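Local coordinates for protein 4-alpha-glucanotransferase (PDB 6M6T) that belongs to the 4-alpha-glucanotransferase (amylomaltase) family, is built on a TIM barrel and holds bound glycans in its pocket, at residues 50-55 with 66-71; 55-60 with 468-473; 395-400 with 459-464. One frame throughout, in Å; residues are numbered along the deposited sequence.

Interaction 1. Residues 50-55 with 66-71; sequences TTTSFG and AGNTHL
Two torsions set key groups of this contact: T51 keeps OG1 between its backbone N and carbonyl carbon (chi1 61°), which puts the methyl CG2 anti to the carbonyl carbon, beside the backbone N, and aims it at A66 and G67; N68 has CG trans to the backbone N (chi1 167°), from where OD1 can turn to H70. The T51 methyl then lies 3.8 Å from A66 CB and 3.4 Å from G67 O, touching both. Beside it the backbone of T50 approaches the same part of the loop: T50 CA stands 3.2 Å from A66 O, with an angle at the hydrogen of 167°, the geometry of a nearly straight CA-H...O contact. The backbone path also brings T50 O to N68 CB, at 3.0 Å. Further along, T52 CG2 reaches N68 CG at 4.4 Å, a looser approach of a methyl to an amide carbon.

N68 is held locally. Its OD1 accepts from H70 N at 3.0 Å, closing an Asx turn at the start of the 3-10 segment 69-71, and L71 N reaches N68 O at 3.3 Å. Two threonine hydroxyls are used elsewhere: T50 OG1 pairs with S61 OG, and T51 OG1 weakly with F62 N, while G67 N binds Q192 OE1 of helix 182-208.

All of this lies in the loop that follows barrel strand 43-45. No hydrogen bond joins 50-55 to 66-71, so the evidence points to methyl packing and one CA-H...O contact as the direct link; T50 OG1, T51 OG1 and N68 OD1 bond outside the interface, and probably help to shape each partner separately.

Interaction 2. Residues 55-60 with 468-473; sequences GDSPYQ and GNWQWR. With AC1 (4,6-dideoxy-4-{[(1S,4R,5S,6S)-4,5,6-trihydroxy-3-(hydroxymethyl)cyclohex-2-en-1-yl]amino}-alpha-D-glucopyranose), chain I; ASO (1,5-anhydro-D-glucitol), chain B.
W470 lies against residues 55-59, where two loops of the TIM barrel meet: one follows strand 43-45, the other comes after helix 448-451. Starting from its CB, 4.0 Å from D56 O, the indole runs beneath the backbone of 56-58. CG and CD1 sit under the same oxygen, D56 O, which is over the ring face, whereas G55 O comes to CD1 at 3.5 Å from the edge, near the ring plane. NE1 has S57 CA at 3.6 Å. That carbon makes a CH-pi contact over the five-membered ring, 29° off its normal. P58 CD is centred better: it stands 4.0 Å from the centroid of the six-membered ring and only 5° off the normal, with CD2 and CE2 equally near. At the far tip, CH2 meets Y59 CE1 at 4.0 Å, the two side chains crossing at about a right angle.

Y59 also faces the glycan site: ASO C2 lies over one face of its ring, offset toward the rim, and its OH is bonded to D216 OD2. S57 OG has two roles, accepting from Y59 N at 3.0 Å in an ST turn and donating weakly to O5 of AC1 (chain I) at 3.4 Å.

Interaction 3. Residues 395-400 with 459-464; sequences THDNEV and RMNMPN. With AC1 (4,6-dideoxy-4-{[(1S,4R,5S,6S)-4,5,6-trihydroxy-3-(hydroxymethyl)cyclohex-2-en-1-yl]amino}-alpha-D-glucopyranose), chain I; ASO (1,5-anhydro-D-glucitol), chain B; AC1 (4,6-dideoxy-4-{[(1S,4R,5S,6S)-4,5,6-trihydroxy-3-(hydroxymethyl)cyclohex-2-en-1-yl]amino}-alpha-D-glucopyranose), chain J.
H396 and N461 supply the clearest hydrogen bond across this contact: N461 N donates to H396 O at 2.8 Å, nearly along the C=O axis (C=O...N 171°), though the N-H is bent (145°). A second, R459 NH2 to D397 O, is so short (2.4 Å) that it is doubtful. A weak bond of 3.5 Å links N461 ND2 to D397 OD2. Within 459-464, extended R459 donates from NE to N461 O at 2.6 Å, on a lone pair in the carbonyl plane but tilted 24° from the guanidinium plane.

Over the faces of that guanidinium lie E399 N, above its centre, and on the opposite face M462 CB, toward the rim. E399 OE2 is 4.7 Å from R459 NH1, not in contact; its hydrogen bond goes to N407 ND2. Apolar packing is slighter: P463 CG approaches D397 CB at 3.9 Å.

H396, D397, N461, P463 and N464 also line the glycan pocket. ASO O3 donates to D397 OD2 at 2.6 Å, while N461 ND2 and N464 N bind AC1 (chain I) only weakly.

Segment 395-400 joins barrel strand 389-392 to helix 401-404, V400 being its N-cap residue. V400 and M460 pack on helix 448-451, N398 touches strand 363-366, and P463 and N464 meet strand 259-264.

How the interactions relate
Interactions 1 and 2 are buried, whereas interaction 3 is only partly so. Interactions 1 and 2 share G55 and use the same loop after strand 43-45, their centres 10 Å apart, and T50 OG1 lies 2.9 Å from P58 O. Interactions 2 and 3 both draw on the chain after helix 448-451 and both touch ASO and AC1 (chain I); W470 N and M460 O, 2.7 Å apart, probably form a hydrogen bond between them. The chemistry changes with place: interaction 1, away from the ligands, is methyl packing and a CA-H...O contact, interaction 2 adds CH-pi contacts beside the pocket, and interaction 3 is chiefly hydrogen bonds between loops, some of whose residues also bind the glycans.

Interaction 1. Residues 50-55 with 66-71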
loop_
_atom_site.group_PDB
_atom_site.type_symbol
_atom_site.label_atom_id
_atom_site.label_comp_id
_atom_site.label_asym_id
_atom_site.label_seq_id
_atom_site.Cartn_x
_atom_site.Cartn_y
_atom_site.Cartn_z
ATOM N N THR A 50 5.004 3.557 1.402
ATOM C CA THR A 50 6.419 3.478 1.115
ATOM C C THR A 50 6.758 4.268 -0.147
ATOM O O THR A 50 5.883 4.759 -0.873
ATOM C CB THR A 50 6.860 2.025 0.963
ATOM O OG1 THR A 50 5.952 1.345 0.086
ATOM C CG2 THR A 50 6.922 1.324 2.339
ATOM N N THR A 51 8.065 4.361 -0.402
ATOM C CA THR A 51 8.598 5.116 -1.527
ATOM C C THR A 51 8.360 4.367 -2.836
ATOM O O THR A 51 8.212 3.142 -2.856
ATOM C CB THR A 51 10.092 5.357 -1.316
ATOM O OG1 THR A 51 10.760 4.089 -1.254
ATOM C CG2 THR A 51 10.343 6.119 -0.004
ATOM N N THR A 52 8.320 5.110 -3.941
ATOM C CA THR A 52 7.982 4.536 -5.232
ATOM C C THR A 52 9.103 4.750 -6.240
ATOM O O THR A 52 9.917 5.669 -6.116
ATOM C CB THR A 52 6.703 5.145 -5.775
ATOM O OG1 THR A 52 6.989 6.477 -6.221
ATOM C CG2 THR A 52 5.652 5.199 -4.698
ATOM N N SER A 53 9.074 3.916 -7.286
ATOM C CA SER A 53 10.026 3.823 -8.385
ATOM C C SER A 53 9.336 4.193 -9.696
ATOM O O SER A 53 8.266 4.810 -9.702
ATOM C CB SER A 53 10.622 2.413 -8.453
ATOM O OG SER A 53 11.870 2.410 -9.128
ATOM N N PHE A 54 9.996 3.891 -10.815
ATOM C CA PHE A 54 9.322 3.943 -12.108
ATOM C C PHE A 54 8.105 3.019 -12.083
ATOM O O PHE A 54 8.142 1.923 -11.515
ATOM C CB PHE A 54 10.292 3.546 -13.242
ATOM C CG PHE A 54 9.632 3.435 -14.603
ATOM C CD1 PHE A 54 9.446 4.559 -15.395
ATOM C CD2 PHE A 54 9.182 2.204 -15.086
ATOM C CE1 PHE A 54 8.821 4.461 -16.639
ATOM C CE2 PHE A 54 8.558 2.100 -16.334
ATOM C CZ PHE A 54 8.376 3.227 -17.107
ATOM N N GLY A 55 7.008 3.471 -12.689
ATOM C CA GLY A 55 5.758 2.736 -12.656
ATOM C C GLY A 55 4.833 3.112 -11.516
ATOM O O GLY A 55 3.622 2.861 -11.607
ATOM N N ALA A 66 10.362 3.443 4.697
ATOM C CA ALA A 66 10.523 4.864 4.421
ATOM C C ALA A 66 9.217 5.440 3.904
ATOM O O ALA A 66 8.413 4.739 3.272
ATOM C CB ALA A 66 11.640 5.114 3.410
ATOM N N GLY A 67 9.008 6.724 4.184
ATOM C CA GLY A 67 7.798 7.393 3.741
ATOM C C GLY A 67 7.918 7.903 2.320
ATOM O O GLY A 67 8.915 8.534 1.958
ATOM N N ASN A 68 6.901 7.632 1.508
ATOM C CA ASN A 68 6.838 8.233 0.180
ATOM C C ASN A 68 6.798 9.747 0.304
ATOM O O ASN A 68 5.821 10.318 0.797
ATOM C CB ASN A 68 5.615 7.747 -0.598
ATOM C CG ASN A 68 5.340 8.576 -1.842
ATOM O OD1 ASN A 68 6.242 9.194 -2.407
ATOM N ND2 ASN A 68 4.087 8.589 -2.273
ATOM N N THR A 69 7.840 10.416 -0.167
ATOM C CA THR A 69 7.914 11.840 0.110
ATOM C C THR A 69 6.913 12.661 -0.690
ATOM O O THR A 69 6.697 13.828 -0.352
ATOM C CB THR A 69 9.315 12.343 -0.169
ATOM O OG1 THR A 69 9.533 13.499 0.627
ATOM C CG2 THR A 69 9.474 12.688 -1.665
ATOM N N HIS A 70 6.295 12.092 -1.726
ATOM C CA HIS A 70 5.315 12.851 -2.492
ATOM C C HIS A 70 4.109 13.250 -1.654
ATOM O O HIS A 70 3.377 14.166 -2.032
ATOM C CB HIS A 70 4.853 12.044 -3.703
ATOM C CG HIS A 70 5.913 11.864 -4.740
ATOM N ND1 HIS A 70 5.717 11.115 -5.880
ATOM C CD2 HIS A 70 7.177 12.344 -4.812
ATOM C CE1 HIS A 70 6.819 11.138 -6.610
ATOM N NE2 HIS A 70 7.722 11.873 -5.982
ATOM N N LEU A 71 3.883 12.587 -0.533
ATOM C CA LEU A 71 2.693 12.819 0.261
ATOM C C LEU A 71 2.888 13.911 1.297
ATOM O O LEU A 71 1.927 14.250 1.996
ATOM C CB LEU A 71 2.247 11.519 0.946
ATOM C CG LEU A 71 2.122 10.314 0.021
ATOM C CD1 LEU A 71 1.378 9.173 0.703
ATOM C CD2 LEU A 71 1.429 10.720 -1.258
#

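Interaction 2. Residues 55-60 with 468-473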
loop_
_atom_site.group_PDB
_atom_site.type_symbol
_atom_site.label_atom_id
_atom_site.label_comp_id
_atom_site.label_asym_id
_atom_site.label_seq_id
_atom_site.Cartn_x
_atom_site.Cartn_y
_atom_site.Cartn_z
ATOM N N GLY A 55 7.008 3.471 -12.689
ATOM C CA GLY A 55 5.758 2.736 -12.656
ATOM C C GLY A 55 4.833 3.112 -11.516
ATOM O O GLY A 55 3.622 2.861 -11.607
ATOM N N ASP A 56 5.385 3.680 -10.441
ATOM C CA ASP A 56 4.663 4.345 -9.361
ATOM C C ASP A 56 3.948 3.367 -8.417
ATOM O O ASP A 56 3.084 3.774 -7.625
ATOM C CB ASP A 56 3.699 5.399 -9.938
ATOM C CG ASP A 56 4.400 6.335 -10.950
ATOM O OD1 ASP A 56 5.541 6.777 -10.647
ATOM O OD2 ASP A 56 3.821 6.628 -12.032
ATOM N N SER A 57 4.334 2.094 -8.452
ATOM C CA SER A 57 3.826 1.084 -7.533
ATOM C C SER A 57 4.445 1.240 -6.151
ATOM O O SER A 57 5.666 1.394 -6.037
ATOM C CB SER A 57 4.126 -0.309 -8.091
ATOM O OG SER A 57 4.099 -1.297 -7.079
ATOM N N PRO A 58 3.651 1.222 -5.075
ATOM C CA PRO A 58 4.203 1.173 -3.718
ATOM C C PRO A 58 4.574 -0.226 -3.241
ATOM O O PRO A 58 5.066 -0.366 -2.118
ATOM C CB PRO A 58 3.065 1.759 -2.872
ATOM C CG PRO A 58 1.819 1.411 -3.621
ATOM C CD PRO A 58 2.188 1.451 -5.078
ATOM N N TYR A 59 4.352 -1.263 -4.048
ATOM C CA TYR A 59 4.728 -2.629 -3.713
ATOM C C TYR A 59 6.074 -3.034 -4.336
ATOM O O TYR A 59 6.360 -4.237 -4.466
ATOM C CB TYR A 59 3.610 -3.585 -4.142
ATOM C CG TYR A 59 2.268 -3.281 -3.499
ATOM C CD1 TYR A 59 1.411 -2.316 -4.034
ATOM C CD2 TYR A 59 1.855 -3.960 -2.346
ATOM C CE1 TYR A 59 0.165 -2.037 -3.431
ATOM C CE2 TYR A 59 0.623 -3.692 -1.735
ATOM C CZ TYR A 59 -0.224 -2.732 -2.276
ATOM O OH TYR A 59 -1.445 -2.476 -1.661
ATOM N N GLN A 60 6.878 -2.043 -4.767
ATOM C CA GLN A 60 8.235 -2.221 -5.300
ATOM C C GLN A 60 9.045 -0.993 -4.863
ATOM O O GLN A 60 9.261 -0.051 -5.631
ATOM C CB GLN A 60 8.198 -2.358 -6.822
ATOM C CG GLN A 60 9.489 -2.720 -7.487
ATOM C CD GLN A 60 9.290 -2.981 -8.955
ATOM O OE1 GLN A 60 8.301 -3.600 -9.343
ATOM N NE2 GLN A 60 10.217 -2.505 -9.786
ATOM N N GLY A 468 -0.457 3.688 -16.922
ATOM C CA GLY A 468 -1.612 4.335 -16.316
ATOM C C GLY A 468 -2.215 3.664 -15.101
ATOM O O GLY A 468 -3.393 3.275 -15.115
ATOM N N ASN A 469 -1.420 3.549 -14.038
ATOM C CA ASN A 469 -1.814 2.884 -12.807
ATOM C C ASN A 469 -1.481 3.793 -11.633
ATOM O O ASN A 469 -0.485 4.517 -11.668
ATOM C CB ASN A 469 -1.091 1.511 -12.636
ATOM C CG ASN A 469 -1.706 0.393 -13.487
ATOM O OD1 ASN A 469 -2.895 0.108 -13.399
ATOM N ND2 ASN A 469 -0.890 -0.237 -14.309
ATOM N N TRP A 470 -2.309 3.728 -10.583
ATOM C CA TRP A 470 -2.145 4.519 -9.362
ATOM C C TRP A 470 -2.383 6.006 -9.613
ATOM O O TRP A 470 -1.835 6.867 -8.917
ATOM C CB TRP A 470 -0.772 4.295 -8.715
ATOM C CG TRP A 470 -0.263 2.875 -8.866
ATOM C CD1 TRP A 470 0.668 2.433 -9.766
ATOM C CD2 TRP A 470 -0.656 1.720 -8.105
ATOM N NE1 TRP A 470 0.873 1.084 -9.618
ATOM C CE2 TRP A 470 0.077 0.621 -8.606
ATOM C CE3 TRP A 470 -1.554 1.506 -7.058
ATOM C CZ2 TRP A 470 -0.062 -0.677 -8.090
ATOM C CZ3 TRP A 470 -1.691 0.216 -6.544
ATOM C CH2 TRP A 470 -0.950 -0.856 -7.062
ATOM N N GLN A 471 -3.223 6.316 -10.593
ATOM C CA GLN A 471 -3.407 7.684 -11.023
ATOM C C GLN A 471 -4.745 8.279 -10.635
ATOM O O GLN A 471 -4.963 9.471 -10.883
ATOM C CB GLN A 471 -3.258 7.780 -12.541
ATOM C CG GLN A 471 -1.853 7.962 -12.985
ATOM C CD GLN A 471 -1.696 7.545 -14.404
ATOM O OE1 GLN A 471 -2.696 7.365 -15.111
ATOM N NE2 GLN A 471 -0.450 7.358 -14.840
ATOM N N TRP A 472 -5.655 7.504 -10.059
ATOM C CA TRP A 472 -6.972 8.059 -9.772
ATOM C C TRP A 472 -6.907 9.063 -8.626
ATOM O O TRP A 472 -6.330 8.793 -7.569
ATOM C CB TRP A 472 -7.965 6.960 -9.431
ATOM C CG TRP A 472 -9.344 7.489 -9.302
ATOM C CD1 TRP A 472 -10.149 7.936 -10.311
ATOM C CD2 TRP A 472 -10.087 7.645 -8.093
ATOM N NE1 TRP A 472 -11.358 8.346 -9.803
ATOM C CE2 TRP A 472 -11.345 8.182 -8.444
ATOM C CE3 TRP A 472 -9.814 7.385 -6.746
ATOM C CZ2 TRP A 472 -12.321 8.463 -7.499
ATOM C CZ3 TRP A 472 -10.782 7.672 -5.812
ATOM C CH2 TRP A 472 -12.024 8.199 -6.193
ATOM N N ARG A 473 -7.495 10.227 -8.846
ATOM C CA ARG A 473 -7.803 11.155 -7.774
ATOM C C ARG A 473 -9.293 11.469 -7.832
ATOM O O ARG A 473 -9.953 11.269 -8.855
ATOM C CB ARG A 473 -6.941 12.427 -7.873
ATOM C CG ARG A 473 -5.460 12.173 -7.597
ATOM C CD ARG A 473 -4.616 13.413 -7.768
ATOM N NE ARG A 473 -4.842 14.375 -6.694
ATOM C CZ ARG A 473 -4.794 15.700 -6.843
ATOM N NH1 ARG A 473 -4.509 16.239 -8.026
ATOM N NH2 ARG A 473 -5.027 16.489 -5.805
HETATM C C1 AC1 I . 1.902 -5.230 -8.039
HETATM O O2 AC1 I . 0.490 -5.980 -9.912
HETATM C C2 AC1 I . 1.608 -5.145 -9.550
HETATM C C4A AC1 I . 7.804 -4.870 -13.512
HETATM C C3 AC1 I . 2.800 -5.526 -10.379
HETATM O O3 AC1 I . 2.390 -5.357 -11.726
HETATM C C4 AC1 I . 3.991 -4.609 -10.010
HETATM N N4A AC1 I . 5.236 -4.751 -10.825
HETATM C C5 AC1 I . 4.274 -4.920 -8.551
HETATM O O5 AC1 I . 3.143 -4.514 -7.748
HETATM C C6 AC1 I . 5.519 -4.160 -8.103
HETATM C C1B AC1 I . 5.400 -3.896 -12.034
HETATM C C2B AC1 I . 5.353 -4.812 -13.245
HETATM O O2B AC1 I . 4.153 -5.590 -13.229
HETATM C C3B AC1 I . 6.579 -5.736 -13.172
HETATM O O3B AC1 I . 6.456 -6.833 -14.102
HETATM O O4 AC1 I . 9.060 -5.600 -13.383
HETATM C C5B AC1 I . 7.806 -3.689 -12.742
HETATM C C7B AC1 I . 6.645 -3.217 -12.063
HETATM C C6B AC1 I . 9.140 -2.904 -12.731
HETATM O O6B AC1 I . 10.225 -3.761 -13.149
HETATM C C1 ASO B . 0.532 -7.570 -3.597
HETATM C C2 ASO B . -0.307 -6.553 -4.399
HETATM C C3 ASO B . -0.011 -6.699 -5.902
HETATM C C4 ASO B . 1.496 -6.472 -6.116
HETATM C C5 ASO B . 2.281 -7.447 -5.282
HETATM C C6 ASO B . 3.753 -7.040 -5.317
HETATM O O2 ASO B . -1.706 -6.720 -4.139
HETATM O O3 ASO B . -0.805 -5.728 -6.667
HETATM O O4 ASO B . 1.867 -6.599 -7.511
HETATM O O5 ASO B . 1.922 -7.334 -3.903
HETATM O O6 ASO B . 4.358 -7.306 -4.039
#

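Interaction 3. Residues 395-400 with 459-464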
loop_
_atom_site.group_PDB
_atom_site.type_symbol
_atom_site.label_atom_id
_atom_site.label_comp_id
_atom_site.label_asym_id
_atom_site.label_seq_id
_atom_site.Cartn_x
_atom_site.Cartn_y
_atom_site.Cartn_z
ATOM N N THR A 395 -11.015 -4.822 -4.736
ATOM C CA THR A 395 -9.895 -4.103 -4.176
ATOM C C THR A 395 -9.198 -3.317 -5.284
ATOM O O THR A 395 -9.632 -3.301 -6.441
ATOM C CB THR A 395 -8.951 -5.050 -3.437
ATOM O OG1 THR A 395 -8.083 -4.271 -2.593
ATOM C CG2 THR A 395 -8.134 -5.907 -4.419
ATOM N N HIS A 396 -8.125 -2.628 -4.900
ATOM C CA HIS A 396 -7.446 -1.714 -5.797
ATOM C C HIS A 396 -6.874 -2.405 -7.021
ATOM O O HIS A 396 -6.493 -1.715 -7.973
ATOM C CB HIS A 396 -6.340 -0.995 -5.040
ATOM C CG HIS A 396 -5.280 -1.905 -4.503
ATOM N ND1 HIS A 396 -5.340 -2.457 -3.244
ATOM C CD2 HIS A 396 -4.126 -2.349 -5.053
ATOM C CE1 HIS A 396 -4.271 -3.206 -3.041
ATOM N NE2 HIS A 396 -3.517 -3.154 -4.121
ATOM N N ASP A 397 -6.804 -3.740 -7.028
ATOM C CA ASP A 397 -6.322 -4.487 -8.184
ATOM C C ASP A 397 -7.442 -5.017 -9.066
ATOM O O ASP A 397 -7.168 -5.505 -10.166
ATOM C CB ASP A 397 -5.432 -5.641 -7.725
ATOM C CG ASP A 397 -4.430 -5.207 -6.674
ATOM O OD1 ASP A 397 -4.818 -5.214 -5.483
ATOM O OD2 ASP A 397 -3.269 -4.870 -7.027
ATOM N N ASN A 398 -8.685 -4.911 -8.624
ATOM C CA ASN A 398 -9.845 -5.335 -9.385
ATOM C C ASN A 398 -10.444 -4.146 -10.105
ATOM O O ASN A 398 -10.149 -2.993 -9.803
ATOM C CB ASN A 398 -10.896 -5.953 -8.458
ATOM C CG ASN A 398 -10.448 -7.262 -7.862
ATOM O OD1 ASN A 398 -10.105 -7.344 -6.677
ATOM N ND2 ASN A 398 -10.457 -8.301 -8.679
ATOM N N GLU A 399 -11.334 -4.442 -11.037
ATOM C CA GLU A 399 -12.056 -3.385 -11.713
ATOM C C GLU A 399 -12.928 -2.620 -10.723
ATOM O O GLU A 399 -13.257 -3.111 -9.648
ATOM C CB GLU A 399 -12.908 -3.983 -12.822
ATOM C CG GLU A 399 -12.149 -4.992 -13.645
ATOM C CD GLU A 399 -13.055 -5.926 -14.407
ATOM O OE1 GLU A 399 -13.403 -7.004 -13.848
ATOM O OE2 GLU A 399 -13.421 -5.573 -15.556
ATOM N N VAL A 400 -13.281 -1.385 -11.072
ATOM C CA VAL A 400 -14.363 -0.742 -10.347
ATOM C C VAL A 400 -15.650 -1.469 -10.703
ATOM O O VAL A 400 -15.772 -2.044 -11.793
ATOM C CB VAL A 400 -14.458 0.757 -10.675
ATOM C CG1 VAL A 400 -13.108 1.433 -10.477
ATOM C CG2 VAL A 400 -14.989 0.947 -12.085
ATOM N N ARG A 459 -10.085 2.598 -12.362
ATOM C CA ARG A 459 -9.382 1.493 -11.725
ATOM C C ARG A 459 -8.019 1.959 -11.220
ATOM O O ARG A 459 -7.316 2.698 -11.905
ATOM C CB ARG A 459 -9.236 0.343 -12.733
ATOM C CG ARG A 459 -8.816 -0.998 -12.169
ATOM C CD ARG A 459 -8.507 -1.999 -13.279
ATOM N NE ARG A 459 -8.047 -3.249 -12.680
ATOM C CZ ARG A 459 -8.282 -4.467 -13.157
ATOM N NH1 ARG A 459 -8.964 -4.636 -14.283
ATOM N NH2 ARG A 459 -7.821 -5.521 -12.502
ATOM N N MET A 460 -7.655 1.546 -9.998
ATOM C CA MET A 460 -6.404 2.014 -9.401
ATOM C C MET A 460 -5.199 1.250 -9.940
ATOM O O MET A 460 -4.221 1.866 -10.379
ATOM C CB MET A 460 -6.463 1.895 -7.884
ATOM C CG MET A 460 -5.300 2.544 -7.204
ATOM S SD MET A 460 -5.371 4.345 -7.278
ATOM C CE MET A 460 -4.307 4.717 -5.882
ATOM N N ASN A 461 -5.241 -0.090 -9.902
ATOM C CA ASN A 461 -4.226 -0.927 -10.527
ATOM C C ASN A 461 -4.892 -1.862 -11.511
ATOM O O ASN A 461 -6.079 -2.152 -11.390
ATOM C CB ASN A 461 -3.434 -1.778 -9.526
ATOM C CG ASN A 461 -2.108 -2.294 -10.115
ATOM O OD1 ASN A 461 -1.382 -1.539 -10.764
ATOM N ND2 ASN A 461 -1.796 -3.576 -9.893
ATOM N N MET A 462 -4.114 -2.314 -12.492
ATOM C CA MET A 462 -4.490 -3.405 -13.394
ATOM C C MET A 462 -3.268 -4.300 -13.467
ATOM O O MET A 462 -2.299 -3.972 -14.176
ATOM C CB MET A 462 -4.900 -2.929 -14.786
ATOM C CG MET A 462 -4.961 -4.057 -15.840
ATOM S SD MET A 462 -5.653 -3.608 -17.469
ATOM C CE MET A 462 -7.316 -3.089 -17.022
ATOM N N PRO A 463 -3.270 -5.427 -12.758
ATOM C CA PRO A 463 -2.015 -6.151 -12.514
ATOM C C PRO A 463 -1.326 -6.574 -13.797
ATOM O O PRO A 463 -1.973 -6.906 -14.796
ATOM C CB PRO A 463 -2.462 -7.361 -11.690
ATOM C CG PRO A 463 -3.742 -6.916 -11.054
ATOM C CD PRO A 463 -4.413 -6.051 -12.072
ATOM N N ASN A 464 0.010 -6.538 -13.750
ATOM C CA ASN A 464 0.880 -7.012 -14.824
ATOM C C ASN A 464 0.912 -6.056 -16.020
ATOM O O ASN A 464 1.062 -6.486 -17.167
ATOM C CB ASN A 464 0.485 -8.429 -15.262
ATOM C CG ASN A 464 1.642 -9.217 -15.787
ATOM O OD1 ASN A 464 2.686 -9.340 -15.130
ATOM N ND2 ASN A 464 1.481 -9.744 -16.995
HETATM C C1 AC1 I . 1.902 -5.230 -8.039
HETATM O O2 AC1 I . 0.490 -5.980 -9.912
HETATM C C2 AC1 I . 1.608 -5.145 -9.550
HETATM C C4A AC1 I . 7.804 -4.870 -13.512
HETATM C C3 AC1 I . 2.800 -5.526 -10.379
HETATM O O3 AC1 I . 2.390 -5.357 -11.726
HETATM C C4 AC1 I . 3.991 -4.609 -10.010
HETATM N N4A AC1 I . 5.236 -4.751 -10.825
HETATM C C5 AC1 I . 4.274 -4.920 -8.551
HETATM O O5 AC1 I . 3.143 -4.514 -7.748
HETATM C C6 AC1 I . 5.519 -4.160 -8.103
HETATM C C1B AC1 I . 5.400 -3.896 -12.034
HETATM C C2B AC1 I . 5.353 -4.812 -13.245
HETATM O O2B AC1 I . 4.153 -5.590 -13.229
HETATM C C3B AC1 I . 6.579 -5.736 -13.172
HETATM O O3B AC1 I . 6.456 -6.833 -14.102
HETATM O O4 AC1 I . 9.060 -5.600 -13.383
HETATM C C5B AC1 I . 7.806 -3.689 -12.742
HETATM C C7B AC1 I . 6.645 -3.217 -12.063
HETATM C C6B AC1 I . 9.140 -2.904 -12.731
HETATM O O6B AC1 I . 10.225 -3.761 -13.149
HETATM C C1 ASO B . 0.532 -7.570 -3.597
HETATM C C2 ASO B . -0.307 -6.553 -4.399
HETATM C C3 ASO B . -0.011 -6.699 -5.902
HETATM C C4 ASO B . 1.496 -6.472 -6.116
HETATM C C5 ASO B . 2.281 -7.447 -5.282
HETATM C C6 ASO B . 3.753 -7.040 -5.317
HETATM O O2 ASO B . -1.706 -6.720 -4.139
HETATM O O3 ASO B . -0.805 -5.728 -6.667
HETATM O O4 ASO B . 1.867 -6.599 -7.511
HETATM O O5 ASO B . 1.922 -7.334 -3.903
HETATM O O6 ASO B . 4.358 -7.306 -4.039
HETATM C C1 AC1 J . -7.233 -14.647 -9.628
HETATM O O2 AC1 J . -5.546 -15.684 -11.031
HETATM C C2 AC1 J . -5.869 -14.487 -10.302
HETATM C C4A AC1 J . -2.164 -10.881 -5.173
HETATM C C3 AC1 J . -4.823 -14.314 -9.241
HETATM O O3 AC1 J . -3.578 -14.173 -9.914
HETATM C C4 AC1 J . -5.125 -13.067 -8.408
HETATM N N4A AC1 J . -4.197 -12.930 -7.283
HETATM C C5 AC1 J . -6.513 -13.144 -7.806
HETATM O O5 AC1 J . -7.521 -13.431 -8.827
HETATM C C6 AC1 J . -6.783 -11.815 -7.072
HETATM C C1B AC1 J . -2.912 -12.289 -7.595
HETATM C C2B AC1 J . -1.940 -12.812 -6.585
HETATM O O2B AC1 J . -2.035 -14.236 -6.616
HETATM C C3B AC1 J . -2.371 -12.345 -5.219
HETATM O O3B AC1 J . -1.531 -12.898 -4.217
HETATM O O4 AC1 J . -2.657 -10.383 -3.911
HETATM C C5B AC1 J . -2.767 -10.249 -6.274
HETATM C C7B AC1 J . -3.069 -10.916 -7.462
HETATM C C6B AC1 J . -3.026 -8.760 -6.177
HETATM O O6B AC1 J . -3.256 -8.476 -4.795
#